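Local atomic coordinates of probable TonB-dependent siderophore receptor PirA (Acinetobacter baumannii, PDB entry 5FR8), a protein that probably binds iron-chelating siderophores at the outer membrane in the first step of iron uptake, and may bind ferric enterobactin with micromolar affinity. Residues I157-V162 with R204-Y209; K161-T166 with N191-L196; V170-S175 with N186-N191; S239-W244 with L253-S258. All coordinates share one frame; numbering follows the deposited sequence.

Contact 1: residues I157-V162 with R204-Y209; sequences IITKKV and RLYGNY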
loop_
_atom_site.group_PDB
_atom_site.type_symbol
_atom_site.label_atom_id
_atom_site.label_comp_id
_atom_site.label_asym_id
_atom_site.label_seq_id
_atom_site.Cartn_x
_atom_site.Cartn_y
_atom_site.Cartn_z
ATOM N N ILE A 157 10.981 -0.404 -3.301
ATOM C CA ILE A 157 11.864 0.509 -2.600
ATOM C C ILE A 157 13.231 -0.117 -2.656
ATOM O O ILE A 157 13.394 -1.219 -2.174
ATOM C CB ILE A 157 11.432 0.692 -1.120
ATOM C CG1 ILE A 157 10.100 1.430 -1.030
ATOM C CG2 ILE A 157 12.437 1.523 -0.351
ATOM C CD1 ILE A 157 9.416 1.283 0.307
ATOM N N ILE A 158 14.206 0.584 -3.229
ATOM C CA ILE A 158 15.577 0.077 -3.355
ATOM C C ILE A 158 16.533 0.809 -2.428
ATOM O O ILE A 158 16.757 1.991 -2.553
ATOM C CB ILE A 158 16.076 0.210 -4.795
ATOM C CG1 ILE A 158 15.267 -0.747 -5.685
ATOM C CG2 ILE A 158 17.583 -0.016 -4.860
ATOM C CD1 ILE A 158 15.687 -0.762 -7.139
ATOM N N THR A 159 17.095 0.085 -1.481
ATOM C CA THR A 159 17.859 0.708 -0.415
ATOM C C THR A 159 19.285 0.890 -0.883
ATOM O O THR A 159 19.762 0.179 -1.783
ATOM C CB THR A 159 17.872 -0.172 0.849
ATOM O OG1 THR A 159 18.607 -1.358 0.571
ATOM C CG2 THR A 159 16.472 -0.575 1.264
ATOM N N LYS A 160 19.972 1.818 -0.232
ATOM C CA LYS A 160 21.363 2.100 -0.530
ATOM C C LYS A 160 22.264 0.858 -0.506
ATOM O O LYS A 160 21.994 -0.117 0.192
ATOM C CB LYS A 160 21.887 3.178 0.420
ATOM C CG LYS A 160 21.447 4.588 0.018
ATOM C CD LYS A 160 21.360 5.513 1.228
ATOM C CE LYS A 160 20.683 6.837 0.900
ATOM N NZ LYS A 160 21.504 7.631 -0.047
ATOM N N LYS A 161 23.336 0.931 -1.288
ATOM C CA LYS A 161 24.154 -0.218 -1.630
ATOM C C LYS A 161 25.399 -0.264 -0.781
ATOM O O LYS A 161 25.819 0.751 -0.215
ATOM C CB LYS A 161 24.597 -0.136 -3.105
ATOM C CG LYS A 161 23.470 -0.127 -4.129
ATOM C CD LYS A 161 22.809 -1.499 -4.267
ATOM C CE LYS A 161 21.362 -1.364 -4.723
ATOM N NZ LYS A 161 21.281 -0.976 -6.159
ATOM N N VAL A 162 26.014 -1.442 -0.734
ATOM C CA VAL A 162 27.369 -1.563 -0.206
ATOM C C VAL A 162 28.342 -0.768 -1.076
ATOM O O VAL A 162 28.068 -0.521 -2.249
ATOM C CB VAL A 162 27.814 -3.031 -0.138
ATOM C CG1 VAL A 162 26.888 -3.803 0.790
ATOM C CG2 VAL A 162 27.865 -3.675 -1.516
ATOM N N ARG A 204 26.607 -2.452 4.299
ATOM C CA ARG A 204 25.801 -1.229 4.364
ATOM C C ARG A 204 24.929 -1.296 5.603
ATOM O O ARG A 204 24.269 -2.302 5.861
ATOM C CB ARG A 204 24.886 -1.077 3.165
ATOM C CG ARG A 204 24.128 0.249 3.194
ATOM C CD ARG A 204 22.603 0.145 3.056
ATOM N NE ARG A 204 22.055 -0.656 4.134
ATOM C CZ ARG A 204 21.186 -1.649 3.996
ATOM N NH1 ARG A 204 20.721 -1.953 2.800
ATOM N NH2 ARG A 204 20.784 -2.340 5.069
ATOM N N LEU A 205 24.905 -0.218 6.366
ATOM C CA LEU A 205 24.144 -0.185 7.610
ATOM C C LEU A 205 23.438 1.152 7.698
ATOM O O LEU A 205 24.070 2.201 7.538
ATOM C CB LEU A 205 25.099 -0.342 8.798
ATOM C CG LEU A 205 24.484 -0.178 10.194
ATOM C CD1 LEU A 205 23.773 -1.460 10.613
ATOM C CD2 LEU A 205 25.534 0.216 11.220
ATOM N N TYR A 206 22.136 1.135 7.934
ATOM C CA TYR A 206 21.412 2.405 8.062
ATOM C C TYR A 206 20.461 2.339 9.222
ATOM O O TYR A 206 19.995 1.262 9.594
ATOM C CB TYR A 206 20.682 2.796 6.770
ATOM C CG TYR A 206 19.439 1.989 6.451
ATOM C CD1 TYR A 206 18.304 2.064 7.244
ATOM C CD2 TYR A 206 19.393 1.171 5.340
ATOM C CE1 TYR A 206 17.153 1.347 6.935
ATOM C CE2 TYR A 206 18.260 0.439 5.033
ATOM C CZ TYR A 206 17.136 0.539 5.828
ATOM O OH TYR A 206 16.017 -0.189 5.520
ATOM N N GLY A 207 20.197 3.495 9.807
ATOM C CA GLY A 207 19.401 3.572 11.025
ATOM C C GLY A 207 18.565 4.832 11.023
ATOM O O GLY A 207 18.929 5.836 10.382
ATOM N N ASN A 208 17.451 4.790 11.751
ATOM C CA ASN A 208 16.502 5.896 11.736
ATOM C C ASN A 208 15.609 5.944 12.978
ATOM O O ASN A 208 15.074 4.933 13.424
ATOM C CB ASN A 208 15.646 5.835 10.453
ATOM C CG ASN A 208 14.443 6.771 10.504
ATOM O OD1 ASN A 208 14.559 7.985 10.288
ATOM N ND2 ASN A 208 13.282 6.207 10.792
ATOM N N TYR A 209 15.469 7.142 13.522
ATOM C CA TYR A 209 14.467 7.425 14.531
ATOM C C TYR A 209 13.574 8.586 14.064
ATOM O O TYR A 209 14.002 9.735 13.996
ATOM C CB TYR A 209 15.126 7.755 15.876
ATOM C CG TYR A 209 14.147 8.244 16.924
ATOM C CD1 TYR A 209 13.002 7.514 17.240
ATOM C CD2 TYR A 209 14.377 9.425 17.613
ATOM C CE1 TYR A 209 12.106 7.957 18.201
ATOM C CE2 TYR A 209 13.491 9.881 18.582
ATOM C CZ TYR A 209 12.358 9.149 18.871
ATOM O OH TYR A 209 11.481 9.628 19.814
#
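R204 and Y206 of barrel strand 201-212 turn their side chains inward onto T159, the last residue of plug strand 153-159, and K160 just after it, within the plug-in-barrel fold of TonB-dependent receptors. R204 does most of the work. Its CG stands anti to the backbone N (chi1 -176°), and bends at the next two torsions bring the guanidinium round beside the plug backbone. The carbonyl oxygen K160 O lies at the edge of that group, in its plane, and takes a weak but straight hydrogen bond from R204 NH1 (3.4 Å, N-H...O angle 173°). NH2 serves a different partner, S239 O on the next barrel strand, so the guanidinium is held from two directions. Y206 CD2 lies against one of its faces, 3.3 Å above the plane. T159 crosses R204 at about a right angle; although OG1 approaches NH1, the angle is too poor for a bond, and the hydrogen bond of T159 OG1 is with D100 OD2 of the plug instead. T159 CB meets the Y206 ring obliquely at CE2. Beyond K160, V162 crosses R204 at another near-right angle, its CG1 methyl 3.8 Å from R204 N and 4.1 Å from R204 CB.

Contact 2: residues K161-T166 with N191-L196; sequences KVTNET and NVSGPL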
loop_
_atom_site.group_PDB
_atom_site.type_symbol
_atom_site.label_atom_id
_atom_site.label_comp_id
_atom_site.label_asym_id
_atom_site.label_seq_id
_atom_site.Cartn_x
_atom_site.Cartn_y
_atom_site.Cartn_z
ATOM N N LYS A 161 23.336 0.931 -1.288
ATOM C CA LYS A 161 24.154 -0.218 -1.630
ATOM C C LYS A 161 25.399 -0.264 -0.781
ATOM O O LYS A 161 25.819 0.751 -0.215
ATOM C CB LYS A 161 24.597 -0.136 -3.105
ATOM C CG LYS A 161 23.470 -0.127 -4.129
ATOM C CD LYS A 161 22.809 -1.499 -4.267
ATOM C CE LYS A 161 21.362 -1.364 -4.723
ATOM N NZ LYS A 161 21.281 -0.976 -6.159
ATOM N N VAL A 162 26.014 -1.442 -0.734
ATOM C CA VAL A 162 27.369 -1.563 -0.206
ATOM C C VAL A 162 28.342 -0.768 -1.076
ATOM O O VAL A 162 28.068 -0.521 -2.249
ATOM C CB VAL A 162 27.814 -3.031 -0.138
ATOM C CG1 VAL A 162 26.888 -3.803 0.790
ATOM C CG2 VAL A 162 27.865 -3.675 -1.516
ATOM N N THR A 163 29.456 -0.334 -0.491
ATOM C CA THR A 163 30.416 0.543 -1.190
ATOM C C THR A 163 31.846 0.166 -0.830
ATOM O O THR A 163 32.169 -0.065 0.336
ATOM C CB THR A 163 30.205 2.044 -0.856
ATOM O OG1 THR A 163 30.462 2.289 0.537
ATOM C CG2 THR A 163 28.797 2.459 -1.179
ATOM N N ASN A 164 32.707 0.115 -1.837
ATOM C CA ASN A 164 34.075 -0.340 -1.639
ATOM C C ASN A 164 34.979 0.708 -1.025
ATOM O O ASN A 164 36.171 0.467 -0.846
ATOM C CB ASN A 164 34.643 -0.814 -2.957
ATOM C CG ASN A 164 34.141 -2.192 -3.321
ATOM O OD1 ASN A 164 32.984 -2.541 -3.046
ATOM N ND2 ASN A 164 35.005 -2.991 -3.941
ATOM N N GLU A 165 34.413 1.876 -0.724
ATOM C CA GLU A 165 35.070 2.874 0.107
ATOM C C GLU A 165 34.022 3.388 1.065
ATOM O O GLU A 165 32.842 3.379 0.743
ATOM C CB GLU A 165 35.615 4.011 -0.736
ATOM C CG GLU A 165 36.340 3.545 -1.981
ATOM C CD GLU A 165 37.008 4.689 -2.715
ATOM O OE1 GLU A 165 36.301 5.641 -3.125
ATOM O OE2 GLU A 165 38.239 4.636 -2.887
ATOM N N THR A 166 34.433 3.810 2.250
ATOM C CA THR A 166 33.457 4.111 3.298
ATOM C C THR A 166 32.838 5.461 3.047
ATOM O O THR A 166 33.486 6.484 3.205
ATOM C CB THR A 166 34.072 4.072 4.718
ATOM O OG1 THR A 166 35.163 4.994 4.803
ATOM C CG2 THR A 166 34.594 2.680 5.048
ATOM N N ASN A 191 23.481 6.533 7.433
ATOM C CA ASN A 191 23.758 5.432 6.549
ATOM C C ASN A 191 25.252 5.393 6.395
ATOM O O ASN A 191 25.878 6.429 6.170
ATOM C CB ASN A 191 23.099 5.630 5.190
ATOM C CG ASN A 191 23.548 4.592 4.180
ATOM O OD1 ASN A 191 24.731 4.500 3.862
ATOM N ND2 ASN A 191 22.608 3.804 3.674
ATOM N N VAL A 192 25.827 4.209 6.547
ATOM C CA VAL A 192 27.263 4.046 6.359
ATOM C C VAL A 192 27.549 2.719 5.649
ATOM O O VAL A 192 26.863 1.722 5.872
ATOM C CB VAL A 192 28.004 4.144 7.699
ATOM C CG1 VAL A 192 27.448 3.130 8.695
ATOM C CG2 VAL A 192 29.487 3.949 7.488
ATOM N N SER A 193 28.536 2.743 4.762
ATOM C CA SER A 193 28.883 1.588 3.940
ATOM C C SER A 193 30.362 1.681 3.649
ATOM O O SER A 193 30.940 2.776 3.627
ATOM C CB SER A 193 28.091 1.518 2.629
ATOM O OG SER A 193 28.253 2.695 1.859
ATOM N N GLY A 194 30.987 0.521 3.470
ATOM C CA GLY A 194 32.437 0.458 3.282
ATOM C C GLY A 194 32.929 -0.960 3.055
ATOM O O GLY A 194 32.135 -1.900 3.050
ATOM N N PRO A 195 34.244 -1.129 2.861
ATOM C CA PRO A 195 34.768 -2.456 2.809
ATOM C C PRO A 195 35.096 -2.900 4.216
ATOM O O PRO A 195 35.454 -2.062 5.050
ATOM C CB PRO A 195 36.044 -2.283 1.984
ATOM C CG PRO A 195 36.548 -0.956 2.387
ATOM C CD PRO A 195 35.311 -0.126 2.684
ATOM N N LEU A 196 34.914 -4.195 4.475
ATOM C CA LEU A 196 35.574 -4.886 5.576
ATOM C C LEU A 196 36.801 -5.543 4.963
ATOM O O LEU A 196 37.897 -5.522 5.541
ATOM C CB LEU A 196 34.657 -5.948 6.202
ATOM C CG LEU A 196 33.453 -5.408 7.004
ATOM C CD1 LEU A 196 32.547 -6.534 7.480
ATOM C CD2 LEU A 196 33.897 -4.551 8.193
#
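The link that carries the chain from plug strand 153-159 into barrel strand 167-177 folds back over S193, G194 and P195 of strand 185-195, meeting them with T163, N164 and T166; in TonB-dependent receptors this plug-to-barrel connection lies on the periplasmic side. Two hydroxyls carry the polar part. S193 OG donates to T163 OG1 at 2.6 Å, and T163 OG1 donates in turn to E165 O within its own segment, again at 2.6 Å. T163 OG1 is therefore acceptor and donor at once, and the relay ties the curve of the link to the strand. In both residues the oxygen sits between the backbone N and the carbonyl carbon (chi1 64° for T163, 57° for S193), which turns the two hydroxyls to each other. E165 O receives its donor at a C=O...O angle of 154°, somewhat tilted from the carbonyl plane.

No backbone hydrogen bond joins the two segments: T163 O comes near P195 N, but a proline nitrogen has no hydrogen to offer. The strand backbone pairs with its true neighbours, S193 with H167 and G194 with Y203. The remaining contact is van der Waals packing. N164 O lies 3.6 Å from P195 CG, while the T166 side chain crosses P195 at about a right angle. T166 CG2 lies over G194, where there is no side chain, 3.6 Å from G194 CA, and makes an apolar contact with P195 CD at 3.7 Å.

Contact 3: residues V170-S175 with N186-N191; sequences VEFYTS and NRVGFN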
loop_
_atom_site.group_PDB
_atom_site.type_symbol
_atom_site.label_atom_id
_atom_site.label_comp_id
_atom_site.label_asym_id
_atom_site.label_seq_id
_atom_site.Cartn_x
_atom_site.Cartn_y
_atom_site.Cartn_z
ATOM N N VAL A 170 24.716 11.450 7.561
ATOM C CA VAL A 170 23.787 11.716 8.649
ATOM C C VAL A 170 22.840 12.800 8.192
ATOM O O VAL A 170 23.269 13.752 7.571
ATOM C CB VAL A 170 24.507 12.173 9.927
ATOM C CG1 VAL A 170 23.494 12.480 11.027
ATOM C CG2 VAL A 170 25.512 11.115 10.372
ATOM N N GLU A 171 21.558 12.656 8.496
ATOM C CA GLU A 171 20.549 13.580 7.988
ATOM C C GLU A 171 19.524 13.908 9.068
ATOM O O GLU A 171 19.153 13.048 9.859
ATOM C CB GLU A 171 19.838 12.980 6.767
ATOM C CG GLU A 171 20.697 12.839 5.511
ATOM C CD GLU A 171 20.943 11.390 5.060
ATOM O OE1 GLU A 171 21.214 10.504 5.919
ATOM O OE2 GLU A 171 20.857 11.131 3.828
ATOM N N PHE A 172 19.075 15.152 9.106
ATOM C CA PHE A 172 18.053 15.569 10.060
ATOM C C PHE A 172 16.920 16.140 9.253
ATOM O O PHE A 172 17.099 16.526 8.093
ATOM C CB PHE A 172 18.565 16.660 11.008
ATOM C CG PHE A 172 19.683 16.214 11.931
ATOM C CD1 PHE A 172 20.963 15.993 11.445
ATOM C CD2 PHE A 172 19.459 16.039 13.283
ATOM C CE1 PHE A 172 21.990 15.584 12.284
ATOM C CE2 PHE A 172 20.481 15.636 14.127
ATOM C CZ PHE A 172 21.746 15.406 13.627
ATOM N N TYR A 173 15.750 16.205 9.853
ATOM C CA TYR A 173 14.620 16.843 9.205
ATOM C C TYR A 173 13.615 17.268 10.245
ATOM O O TYR A 173 13.443 16.610 11.265
ATOM C CB TYR A 173 13.942 15.895 8.209
ATOM C CG TYR A 173 12.590 16.395 7.706
ATOM C CD1 TYR A 173 11.448 16.297 8.499
ATOM C CD2 TYR A 173 12.468 16.954 6.447
ATOM C CE1 TYR A 173 10.222 16.746 8.050
ATOM C CE2 TYR A 173 11.254 17.403 5.986
ATOM C CZ TYR A 173 10.131 17.297 6.791
ATOM O OH TYR A 173 8.913 17.753 6.331
ATOM N N THR A 174 12.932 18.367 9.978
ATOM C CA THR A 174 11.866 18.799 10.861
ATOM C C THR A 174 10.794 19.463 10.046
ATOM O O THR A 174 11.089 20.110 9.053
ATOM C CB THR A 174 12.413 19.749 11.940
ATOM O OG1 THR A 174 11.358 20.123 12.829
ATOM C CG2 THR A 174 13.047 20.976 11.303
ATOM N N SER A 175 9.548 19.282 10.445
ATOM C CA SER A 175 8.438 20.008 9.830
ATOM C C SER A 175 7.667 20.733 10.919
ATOM O O SER A 175 7.448 20.173 11.992
ATOM C CB SER A 175 7.501 19.049 9.093
ATOM O OG SER A 175 6.153 19.501 9.146
ATOM N N ASN A 186 9.853 15.095 13.341
ATOM C CA ASN A 186 11.317 15.135 13.453
ATOM C C ASN A 186 12.035 13.821 13.180
ATOM O O ASN A 186 11.704 12.792 13.754
ATOM C CB ASN A 186 11.696 15.629 14.829
ATOM C CG ASN A 186 11.257 17.056 15.054
ATOM O OD1 ASN A 186 11.678 17.977 14.339
ATOM N ND2 ASN A 186 10.379 17.248 16.034
ATOM N N ARG A 187 13.052 13.889 12.323
ATOM C CA ARG A 187 13.841 12.737 11.963
ATOM C C ARG A 187 15.302 12.953 12.182
ATOM O O ARG A 187 15.781 14.078 12.143
ATOM C CB ARG A 187 13.684 12.443 10.489
ATOM C CG ARG A 187 12.331 11.906 10.137
ATOM C CD ARG A 187 12.338 11.280 8.761
ATOM N NE ARG A 187 12.082 12.237 7.681
ATOM C CZ ARG A 187 13.032 12.825 6.966
ATOM N NH1 ARG A 187 14.315 12.602 7.227
ATOM N NH2 ARG A 187 12.701 13.642 5.980
ATOM N N VAL A 188 16.004 11.845 12.391
ATOM C CA VAL A 188 17.448 11.788 12.333
ATOM C C VAL A 188 17.745 10.368 11.917
ATOM O O VAL A 188 17.005 9.444 12.264
ATOM C CB VAL A 188 18.140 12.093 13.695
ATOM C CG1 VAL A 188 17.663 11.163 14.814
ATOM C CG2 VAL A 188 19.657 12.008 13.556
ATOM N N GLY A 189 18.825 10.183 11.185
ATOM C CA GLY A 189 19.106 8.888 10.618
ATOM C C GLY A 189 20.451 8.897 9.955
ATOM O O GLY A 189 20.977 9.948 9.611
ATOM N N PHE A 190 21.017 7.716 9.776
ATOM C CA PHE A 190 22.365 7.618 9.242
ATOM C C PHE A 190 22.455 6.490 8.251
ATOM O O PHE A 190 21.620 5.594 8.225
ATOM C CB PHE A 190 23.367 7.382 10.372
ATOM C CG PHE A 190 23.265 6.020 10.988
ATOM C CD1 PHE A 190 23.998 4.963 10.477
ATOM C CD2 PHE A 190 22.421 5.795 12.071
ATOM C CE1 PHE A 190 23.899 3.712 11.038
ATOM C CE2 PHE A 190 22.314 4.541 12.637
ATOM C CZ PHE A 190 23.053 3.501 12.113
ATOM N N ASN A 191 23.481 6.533 7.433
ATOM C CA ASN A 191 23.758 5.432 6.549
ATOM C C ASN A 191 25.252 5.393 6.395
ATOM O O ASN A 191 25.878 6.429 6.170
ATOM C CB ASN A 191 23.099 5.630 5.190
ATOM C CG ASN A 191 23.548 4.592 4.180
ATOM O OD1 ASN A 191 24.731 4.500 3.862
ATOM N ND2 ASN A 191 22.608 3.804 3.674
#
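R187 and Y173 face each other as a hydrogen-bonded antiparallel pair in the barrel hairpin of strands 167-177 and 185-195, and the arginine can be traced over the tyrosine atom by atom. R187 CB starts 4.1 Å from Y173 CB. The chain runs on extended and then bends at chi3 (-87°), which swings the guanidinium back across its neighbour. R187 CZ comes to 3.4 Å from Y173 CB, R187 NH1 also stays over that carbon, and R187 NH2 lies over the ring face, 3.3 Å from Y173 CG. The two planes are 20° apart and their centres 4.4 Å, evidence for a flat stack displaced toward the CB end of the ring. The polar edge is taken up by the plug: NE by R55 O, NH2 by V54 O, and NH1 in a salt bridge with E130.

In the backbone, R187 N donates to Y173 O (2.9 Å, 170°) and R187 O accepts from Y173 N. The E171-G189 pair adds a firm bond from E171 N and a weak return bond. On the other face of the sheet, V188 CG2 sits over the F172 ring, 4.0 Å from its centroid, as a CH-pi contact, and T174 OG1 donates to N186 OD1 at 2.6 Å. The chemistry implies a buried cation shared between barrel and plug: the tyrosine covers one face, while the glutamate probably offsets its charge.

Contact 4: residues S239-W244 with L253-S258; sequences SGRLAW and LLDISS
R241 and D255 form a salt bridge across a non-hydrogen-bonded pair of the barrel hairpin of strands 232-247 and 250-264. R241 NE donates to D255 OD1 at 2.7 Å with an N-H...O angle of 162°; the oxygen uses its syn lone pair and lies close to the guanidinium plane. R241 NH2 adds a weak bond to the same atom at 3.2 Å. Guanidinium and carboxylate planes are 59° apart, which fits a grip on one oxygen rather than a flat two-oxygen pairing. R241 leaves the strand with CG anti to its own amide nitrogen and bends at chi3 (-68°), bringing NE alongside the aspartate. NH2 also forms a salt bridge with D100 of the plug, so this arginine joins barrel and plug.

Regular antiparallel backbone bonds surround the pair. G240 N to I256 O is 2.7 Å, with its return bond from I256 N, and L242 and L254 exchange bonds in the same way. S239 and S257, on the R241 face, touch through their CB atoms at 3.5 Å. On the opposite face L242 and L254 lie side by side, CD1 to CD2 4.0 Å, on the surface with I256 and consistent with a lipid-facing side. Strand 201-212 flanks strand 232-247, the backbone of R241 bonding to that of R204, while strand 290-305 continues the barrel wall beyond strand 250-264.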
loop_
_atom_site.group_PDB
_atom_site.type_symbol
_atom_site.label_atom_id
_atom_site.label_comp_id
_atom_site.label_asym_id
_atom_site.label_seq_id
_atom_site.Cartn_x
_atom_site.Cartn_y
_atom_site.Cartn_z
ATOM N N SER A 239 18.921 -1.504 9.990
ATOM C CA SER A 239 19.047 -2.474 8.905
ATOM C C SER A 239 20.460 -2.645 8.392
ATOM O O SER A 239 21.161 -1.665 8.108
ATOM C CB SER A 239 18.172 -2.071 7.725
ATOM O OG SER A 239 18.607 -2.733 6.539
ATOM N N GLY A 240 20.856 -3.903 8.238
ATOM C CA GLY A 240 22.242 -4.239 7.907
ATOM C C GLY A 240 22.350 -5.141 6.713
ATOM O O GLY A 240 21.545 -6.033 6.533
ATOM N N ARG A 241 23.358 -4.891 5.892
ATOM C CA ARG A 241 23.664 -5.724 4.743
ATOM C C ARG A 241 25.121 -6.112 4.732
ATOM O O ARG A 241 25.987 -5.265 4.963
ATOM C CB ARG A 241 23.412 -4.951 3.483
ATOM C CG ARG A 241 23.884 -5.688 2.243
ATOM C CD ARG A 241 23.316 -5.013 1.001
ATOM N NE ARG A 241 21.869 -5.169 0.922
ATOM C CZ ARG A 241 21.081 -4.449 0.134
ATOM N NH1 ARG A 241 21.590 -3.523 -0.675
ATOM N NH2 ARG A 241 19.776 -4.676 0.155
ATOM N N LEU A 242 25.397 -7.385 4.464
ATOM C CA LEU A 242 26.764 -7.838 4.186
ATOM C C LEU A 242 26.814 -8.386 2.784
ATOM O O LEU A 242 25.968 -9.195 2.430
ATOM C CB LEU A 242 27.204 -8.956 5.122
ATOM C CG LEU A 242 27.361 -8.618 6.595
ATOM C CD1 LEU A 242 27.779 -9.889 7.338
ATOM C CD2 LEU A 242 28.341 -7.480 6.826
ATOM N N ALA A 243 27.808 -7.960 2.010
ATOM C CA ALA A 243 27.971 -8.400 0.646
ATOM C C ALA A 243 29.278 -9.114 0.547
ATOM O O ALA A 243 30.302 -8.600 0.996
ATOM C CB ALA A 243 27.967 -7.216 -0.283
ATOM N N TRP A 244 29.244 -10.316 -0.020
ATOM C CA TRP A 244 30.404 -11.194 -0.047
ATOM C C TRP A 244 30.598 -11.700 -1.452
ATOM O O TRP A 244 29.692 -12.302 -2.026
ATOM C CB TRP A 244 30.171 -12.377 0.911
ATOM C CG TRP A 244 31.295 -13.423 0.996
ATOM C CD1 TRP A 244 32.629 -13.229 0.760
ATOM C CD2 TRP A 244 31.157 -14.802 1.371
ATOM N NE1 TRP A 244 33.321 -14.406 0.947
ATOM C CE2 TRP A 244 32.440 -15.380 1.323
ATOM C CE3 TRP A 244 30.070 -15.602 1.727
ATOM C CZ2 TRP A 244 32.661 -16.704 1.609
ATOM C CZ3 TRP A 244 30.295 -16.908 2.012
ATOM C CH2 TRP A 244 31.580 -17.454 1.951
ATOM N N LEU A 253 24.533 -12.228 -0.443
ATOM C CA LEU A 253 24.029 -11.082 0.304
ATOM C C LEU A 253 23.292 -11.514 1.550
ATOM O O LEU A 253 22.487 -12.443 1.546
ATOM C CB LEU A 253 23.062 -10.289 -0.526
ATOM C CG LEU A 253 23.702 -9.348 -1.531
ATOM C CD1 LEU A 253 24.238 -10.107 -2.741
ATOM C CD2 LEU A 253 22.668 -8.320 -1.972
ATOM N N LEU A 254 23.541 -10.800 2.628
ATOM C CA LEU A 254 22.804 -11.010 3.843
ATOM C C LEU A 254 22.086 -9.716 4.144
ATOM O O LEU A 254 22.727 -8.666 4.186
ATOM C CB LEU A 254 23.774 -11.320 4.970
ATOM C CG LEU A 254 23.108 -11.553 6.323
ATOM C CD1 LEU A 254 22.333 -12.865 6.292
ATOM C CD2 LEU A 254 24.137 -11.541 7.444
ATOM N N ASP A 255 20.770 -9.768 4.339
ATOM C CA ASP A 255 20.024 -8.597 4.823
ATOM C C ASP A 255 19.342 -8.939 6.126
ATOM O O ASP A 255 18.513 -9.845 6.182
ATOM C CB ASP A 255 18.955 -8.145 3.822
ATOM C CG ASP A 255 19.540 -7.574 2.519
ATOM O OD1 ASP A 255 20.372 -6.644 2.554
ATOM O OD2 ASP A 255 19.138 -8.057 1.453
ATOM N N ILE A 256 19.710 -8.223 7.178
ATOM C CA ILE A 256 19.042 -8.336 8.470
ATOM C C ILE A 256 18.542 -6.969 8.878
ATOM O O ILE A 256 19.356 -6.050 9.021
ATOM C CB ILE A 256 20.002 -8.739 9.581
ATOM C CG1 ILE A 256 20.596 -10.102 9.291
ATOM C CG2 ILE A 256 19.266 -8.732 10.901
ATOM C CD1 ILE A 256 21.593 -10.536 10.326
ATOM N N SER A 257 17.232 -6.836 9.076
ATOM C CA SER A 257 16.685 -5.576 9.533
ATOM C C SER A 257 15.609 -5.791 10.581
ATOM O O SER A 257 14.875 -6.772 10.510
ATOM C CB SER A 257 16.084 -4.788 8.374
ATOM O OG SER A 257 14.777 -5.248 8.119
ATOM N N SER A 258 15.496 -4.854 11.530
ATOM C CA SER A 258 14.368 -4.847 12.475
ATOM C C SER A 258 13.778 -3.429 12.648
ATOM O O SER A 258 14.507 -2.436 12.669
ATOM C CB SER A 258 14.807 -5.440 13.820
ATOM O OG SER A 258 15.519 -4.480 14.558
#

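How the contacts relate
Contacts 3 and 4 are hairpin pairings within the barrel wall, whereas contacts 1 and 2 bring the plug and its connecting link onto the same wall. Contacts 1 and 4 lie closest, centres about 9 Å apart: R204 O accepts from R241 N at 2.7 Å, and T159 and R241 share D100 as a polar partner. Contacts 1 and 2 share K161 and V162, with centres about 11 Å apart; V162 CG1 also packs on A243 CB of contact 4 at 3.7 Å. Strand 185-195 continues from contact 3 into contact 2 through N191. Contacts 3 and 4 do not touch, their nearest atoms being about 7 Å apart, and strand 201-212 of contact 1 runs between them.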